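Local atomic coordinates of GTPase activator-like protein (Chaetomium thermophilum, PDB entry 5HIU), a protein that probably acts, as the full-length TSC2 homologue, as a GTPase activator, the present chain being its helical N-terminal part. Residues A[21-33]-A[42-56]. Sequence-based numbering, arbitrary orientation.
Sequences SPEQADLVAKLKN and AANKLRFAVVDFPLN
Leu46 is the central apolar contact between helix 22-33 and the C-terminal part of helix 36-52: it enters as a knob into the hole formed by Gln24, Leu27, Val28 and Leu31. Leu46 CG lies 3.6 Å from Leu27 CB, while the two Leu46 methyls divide the remaining walls, CD1 meeting Leu31 CD2 at 3.5 Å and CD2 facing Val28 CG2. Leu31 can reach this far because its CG stands anti to the backbone N (chi1 -178°), which also brings CD1 against Ala43. Beside the knob, Leu27 CD1 packs on Lys45 CB, the two side chains crossing at about a right angle. Ala42 permits the close backbone approach, its CB resting 3.6 Å from Leu27 O; the Leu27 and Ala42 CA atoms are 5.3 Å apart.

Polar and aromatic contacts gather at the other end, around Gln24. Two hydrogen bonds from Ser21 hold Gln24 OE1: the Ser21 backbone N donates in the carbonyl plane, whereas Ser21 OG, at 2.7 Å, donates from above that plane. Gln24 NE2 thereby lies 3.5 Å from both Ala49 CB and Phe53 CD2, its amide plane turned 60° from the ring, which it approaches obliquely. Ser21 OG sits over the centre of one Phe53 face, 3.8 Å above its plane. The turn of residues 53-56 completes this end, bringing Asn56 ND2 near Gln24 OE1.

The axes of 22-33 and 42-52 approach to 9.0 Å, their N-to-C directions 147° apart, making this a nearly antiparallel helical hairpin at the N-terminal end of an elongated all-helical chain. Arg39, earlier in helix 36-52, hydrogen-bonds to Leu31 O. Helix 59-65 packs on Val28 and Leu31, and helix 75-89 meets Leu46 through Leu84, joining the hairpin to the next helices.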
loop_
_atom_site.group_PDB
_atom_site.type_symbol
_atom_site.label_atom_id
_atom_site.label_comp_id
_atom_site.label_asym_id
_atom_site.label_seq_id
_atom_site.Cartn_x
_atom_site.Cartn_y
_atom_site.Cartn_z
ATOM N N SER A 21 10.148 -41.304 22.420
ATOM C CA SER A 21 10.667 -42.551 21.767
ATOM C C SER A 21 12.098 -42.859 22.209
ATOM O O SER A 21 12.890 -41.943 22.418
ATOM C CB SER A 21 10.637 -42.425 20.239
ATOM O OG SER A 21 9.354 -42.052 19.763
ATOM N N PRO A 22 12.440 -44.154 22.341
ATOM C CA PRO A 22 13.814 -44.536 22.687
ATOM C C PRO A 22 14.810 -44.256 21.547
ATOM O O PRO A 22 15.999 -44.041 21.800
ATOM C CB PRO A 22 13.698 -46.037 22.972
ATOM C CG PRO A 22 12.529 -46.488 22.165
ATOM C CD PRO A 22 11.575 -45.331 22.128
ATOM N N GLU A 23 14.317 -44.259 20.305
ATOM C CA GLU A 23 15.114 -43.868 19.144
ATOM C C GLU A 23 15.377 -42.377 19.203
ATOM O O GLU A 23 16.521 -41.937 19.132
ATOM C CB GLU A 23 14.392 -44.216 17.842
ATOM C CG GLU A 23 14.273 -45.714 17.597
ATOM C CD GLU A 23 13.546 -46.056 16.308
ATOM O OE1 GLU A 23 13.113 -45.126 15.591
ATOM O OE2 GLU A 23 13.412 -47.262 16.011
ATOM N N GLN A 24 14.303 -41.606 19.348
ATOM C CA GLN A 24 14.400 -40.159 19.550
ATOM C C GLN A 24 15.294 -39.814 20.755
ATOM O O GLN A 24 16.010 -38.818 20.746
ATOM C CB GLN A 24 13.000 -39.544 19.724
ATOM C CG GLN A 24 12.112 -39.590 18.477
ATOM C CD GLN A 24 10.674 -39.150 18.745
ATOM O OE1 GLN A 24 10.104 -39.449 19.793
ATOM N NE2 GLN A 24 10.080 -38.437 17.792
ATOM N N ALA A 25 15.254 -40.645 21.792
ATOM C CA ALA A 25 16.118 -40.451 22.957
ATOM C C ALA A 25 17.582 -40.450 22.522
ATOM O O ALA A 25 18.323 -39.505 22.823
ATOM C CB ALA A 25 15.857 -41.524 24.008
ATOM N N ASP A 26 17.972 -41.500 21.794
ATOM C CA ASP A 26 19.298 -41.587 21.172
ATOM C C ASP A 26 19.650 -40.337 20.376
ATOM O O ASP A 26 20.621 -39.641 20.683
ATOM C CB ASP A 26 19.373 -42.785 20.223
ATOM C CG ASP A 26 19.552 -44.091 20.942
ATOM O OD1 ASP A 26 19.698 -44.093 22.188
ATOM O OD2 ASP A 26 19.557 -45.127 20.247
ATOM N N LEU A 27 18.846 -40.050 19.358
ATOM C CA LEU A 27 19.137 -38.947 18.439
ATOM C C LEU A 27 19.434 -37.656 19.183
ATOM O O LEU A 27 20.393 -36.955 18.858
ATOM C CB LEU A 27 17.991 -38.752 17.449
ATOM C CG LEU A 27 17.688 -39.975 16.571
ATOM C CD1 LEU A 27 16.555 -39.664 15.599
ATOM C CD2 LEU A 27 18.934 -40.426 15.817
ATOM N N VAL A 28 18.640 -37.378 20.212
ATOM C CA VAL A 28 18.805 -36.156 21.000
ATOM C C VAL A 28 20.124 -36.185 21.755
ATOM O O VAL A 28 20.795 -35.162 21.876
ATOM C CB VAL A 28 17.647 -35.926 21.994
ATOM C CG1 VAL A 28 17.936 -34.721 22.873
ATOM C CG2 VAL A 28 16.347 -35.700 21.253
ATOM N N ALA A 29 20.489 -37.349 22.275
ATOM C CA ALA A 29 21.796 -37.498 22.911
ATOM C C ALA A 29 22.910 -37.121 21.921
ATOM O O ALA A 29 23.786 -36.305 22.232
ATOM C CB ALA A 29 21.980 -38.916 23.430
ATOM N N LYS A 30 22.841 -37.683 20.719
ATOM C CA LYS A 30 23.818 -37.372 19.681
ATOM C C LYS A 30 23.724 -35.912 19.262
ATOM O O LYS A 30 24.742 -35.265 19.020
ATOM C CB LYS A 30 23.609 -38.273 18.466
ATOM C CG LYS A 30 23.864 -39.740 18.757
ATOM C CD LYS A 30 23.579 -40.606 17.547
ATOM C CE LYS A 30 24.121 -42.018 17.726
ATOM N NZ LYS A 30 23.744 -42.878 16.572
ATOM N N LEU A 31 22.501 -35.396 19.187
ATOM C CA LEU A 31 22.284 -33.994 18.836
ATOM C C LEU A 31 22.931 -33.053 19.847
ATOM O O LEU A 31 23.468 -32.010 19.475
ATOM C CB LEU A 31 20.790 -33.697 18.710
ATOM C CG LEU A 31 20.418 -32.271 18.297
ATOM C CD1 LEU A 31 20.941 -31.926 16.909
ATOM C CD2 LEU A 31 18.908 -32.099 18.348
ATOM N N LYS A 32 22.879 -33.425 21.121
ATOM C CA LYS A 32 23.491 -32.627 22.171
ATOM C C LYS A 32 24.992 -32.867 22.220
ATOM O O LYS A 32 25.760 -31.911 22.285
ATOM C CB LYS A 32 22.847 -32.928 23.533
ATOM C CG LYS A 32 21.425 -32.409 23.633
ATOM C CD LYS A 32 20.784 -32.529 25.011
ATOM C CE LYS A 32 19.431 -31.808 24.988
ATOM N NZ LYS A 32 18.671 -31.802 26.265
ATOM N N ASN A 33 25.401 -34.134 22.162
ATOM C CA ASN A 33 26.775 -34.522 22.500
ATOM C C ASN A 33 27.674 -34.961 21.352
ATOM O O ASN A 33 28.876 -35.090 21.545
ATOM C CB ASN A 33 26.762 -35.673 23.508
ATOM C CG ASN A 33 25.952 -35.363 24.743
ATOM O OD1 ASN A 33 25.212 -34.380 24.796
ATOM N ND2 ASN A 33 26.088 -36.207 25.751
ATOM N N ALA A 42 22.045 -36.149 13.205
ATOM C CA ALA A 42 21.006 -36.324 14.217
ATOM C C ALA A 42 19.870 -35.346 13.957
ATOM O O ALA A 42 18.685 -35.719 13.935
ATOM C CB ALA A 42 21.584 -36.095 15.601
ATOM N N ALA A 43 20.262 -34.095 13.741
ATOM C CA ALA A 43 19.342 -33.056 13.372
ATOM C C ALA A 43 18.444 -33.520 12.241
ATOM O O ALA A 43 17.224 -33.329 12.287
ATOM C CB ALA A 43 20.106 -31.804 12.965
ATOM N N ASN A 44 19.043 -34.118 11.221
ATOM C CA ASN A 44 18.285 -34.515 10.043
ATOM C C ASN A 44 17.322 -35.657 10.358
ATOM O O ASN A 44 16.210 -35.699 9.843
ATOM C CB ASN A 44 19.222 -34.928 8.895
ATOM C CG ASN A 44 19.669 -33.757 8.048
ATOM O OD1 ASN A 44 19.007 -33.390 7.082
ATOM N ND2 ASN A 44 20.801 -33.180 8.388
ATOM N N LYS A 45 17.763 -36.593 11.193
ATOM C CA LYS A 45 16.935 -37.737 11.555
ATOM C C LYS A 45 15.784 -37.325 12.459
ATOM O O LYS A 45 14.631 -37.643 12.186
ATOM C CB LYS A 45 17.772 -38.790 12.251
ATOM C CG LYS A 45 18.699 -39.509 11.296
ATOM C CD LYS A 45 19.693 -40.358 12.039
ATOM C CE LYS A 45 20.507 -41.216 11.096
ATOM N NZ LYS A 45 21.500 -41.954 11.921
ATOM N N LEU A 46 16.104 -36.618 13.537
ATOM C CA LEU A 46 15.081 -35.988 14.369
ATOM C C LEU A 46 14.083 -35.188 13.551
ATOM O O LEU A 46 12.888 -35.242 13.798
ATOM C CB LEU A 46 15.721 -35.050 15.379
ATOM C CG LEU A 46 16.218 -35.793 16.589
ATOM C CD1 LEU A 46 17.214 -34.939 17.359
ATOM C CD2 LEU A 46 15.030 -36.191 17.442
ATOM N N ARG A 47 14.552 -34.439 12.576
ATOM C CA ARG A 47 13.603 -33.685 11.794
ATOM C C ARG A 47 12.582 -34.634 11.208
ATOM O O ARG A 47 11.422 -34.278 11.072
ATOM C CB ARG A 47 14.272 -32.880 10.702
ATOM C CG ARG A 47 13.319 -31.934 10.035
ATOM C CD ARG A 47 13.998 -31.145 8.942
ATOM N NE ARG A 47 14.136 -31.892 7.692
ATOM C CZ ARG A 47 15.228 -32.554 7.308
ATOM N NH1 ARG A 47 16.311 -32.585 8.073
ATOM N NH2 ARG A 47 15.241 -33.183 6.140
ATOM N N PHE A 48 13.019 -35.839 10.867
ATOM C CA PHE A 48 12.114 -36.892 10.405
ATOM C C PHE A 48 11.260 -37.438 11.553
ATOM O O PHE A 48 10.055 -37.616 11.402
ATOM C CB PHE A 48 12.905 -38.025 9.714
ATOM C CG PHE A 48 13.038 -37.835 8.237
ATOM C CD1 PHE A 48 13.714 -36.736 7.731
ATOM C CD2 PHE A 48 12.462 -38.729 7.352
ATOM C CE1 PHE A 48 13.821 -36.530 6.367
ATOM C CE2 PHE A 48 12.562 -38.529 5.989
ATOM C CZ PHE A 48 13.236 -37.424 5.495
ATOM N N ALA A 49 11.898 -37.693 12.693
ATOM C CA ALA A 49 11.233 -38.215 13.892
ATOM C C ALA A 49 10.118 -37.312 14.388
ATOM O O ALA A 49 8.995 -37.759 14.633
ATOM C CB ALA A 49 12.251 -38.397 15.001
ATOM N N VAL A 50 10.448 -36.037 14.542
ATOM C CA VAL A 50 9.485 -35.029 14.952
ATOM C C VAL A 50 8.307 -35.054 13.990
ATOM O O VAL A 50 7.162 -35.093 14.433
ATOM C CB VAL A 50 10.140 -33.630 15.033
ATOM C CG1 VAL A 50 9.101 -32.526 15.133
ATOM C CG2 VAL A 50 11.110 -33.570 16.210
ATOM N N VAL A 51 8.580 -35.079 12.687
ATOM C CA VAL A 51 7.510 -35.147 11.681
ATOM C C VAL A 51 6.572 -36.334 11.980
ATOM O O VAL A 51 5.349 -36.237 11.808
ATOM C CB VAL A 51 8.079 -35.233 10.230
ATOM C CG1 VAL A 51 7.022 -35.680 9.225
ATOM C CG2 VAL A 51 8.658 -33.899 9.795
ATOM N N ASP A 52 7.147 -37.439 12.446
ATOM C CA ASP A 52 6.385 -38.661 12.702
ATOM C C ASP A 52 5.797 -38.757 14.119
ATOM O O ASP A 52 5.072 -39.706 14.438
ATOM C CB ASP A 52 7.264 -39.879 12.397
ATOM C CG ASP A 52 7.580 -40.004 10.919
ATOM O OD1 ASP A 52 7.607 -38.972 10.211
ATOM O OD2 ASP A 52 7.788 -41.136 10.456
ATOM N N PHE A 53 6.116 -37.777 14.960
ATOM C CA PHE A 53 5.585 -37.698 16.312
ATOM C C PHE A 53 5.415 -36.229 16.671
ATOM O O PHE A 53 6.150 -35.690 17.488
ATOM C CB PHE A 53 6.537 -38.376 17.296
ATOM C CG PHE A 53 6.636 -39.869 17.130
ATOM C CD1 PHE A 53 5.740 -40.719 17.771
ATOM C CD2 PHE A 53 7.644 -40.432 16.349
ATOM C CE1 PHE A 53 5.840 -42.094 17.630
ATOM C CE2 PHE A 53 7.748 -41.808 16.203
ATOM C CZ PHE A 53 6.844 -42.638 16.844
ATOM N N PRO A 54 4.460 -35.558 16.025
ATOM C CA PRO A 54 4.209 -34.148 16.331
ATOM C C PRO A 54 3.739 -33.915 17.763
ATOM O O PRO A 54 4.181 -32.970 18.399
ATOM C CB PRO A 54 3.110 -33.766 15.347
ATOM C CG PRO A 54 3.218 -34.759 14.240
ATOM C CD PRO A 54 3.652 -36.030 14.891
ATOM N N LEU A 55 2.869 -34.788 18.266
ATOM C CA LEU A 55 2.393 -34.711 19.658
ATOM C C LEU A 55 3.522 -34.805 20.684
ATOM O O LEU A 55 3.327 -34.464 21.853
ATOM C CB LEU A 55 1.393 -35.833 19.968
ATOM C CG LEU A 55 0.148 -36.024 19.100
ATOM C CD1 LEU A 55 -0.673 -37.174 19.678
ATOM C CD2 LEU A 55 -0.677 -34.743 18.969
ATOM N N ASN A 56 4.687 -35.291 20.266
ATOM C CA ASN A 56 5.810 -35.438 21.181
ATOM C C ASN A 56 6.547 -34.120 21.460
ATOM O O ASN A 56 6.557 -33.209 20.611
ATOM C CB ASN A 56 6.745 -36.534 20.676
ATOM C CG ASN A 56 6.110 -37.908 20.785
ATOM O OD1 ASN A 56 4.904 -38.064 20.551
ATOM N ND2 ASN A 56 6.904 -38.907 21.156
#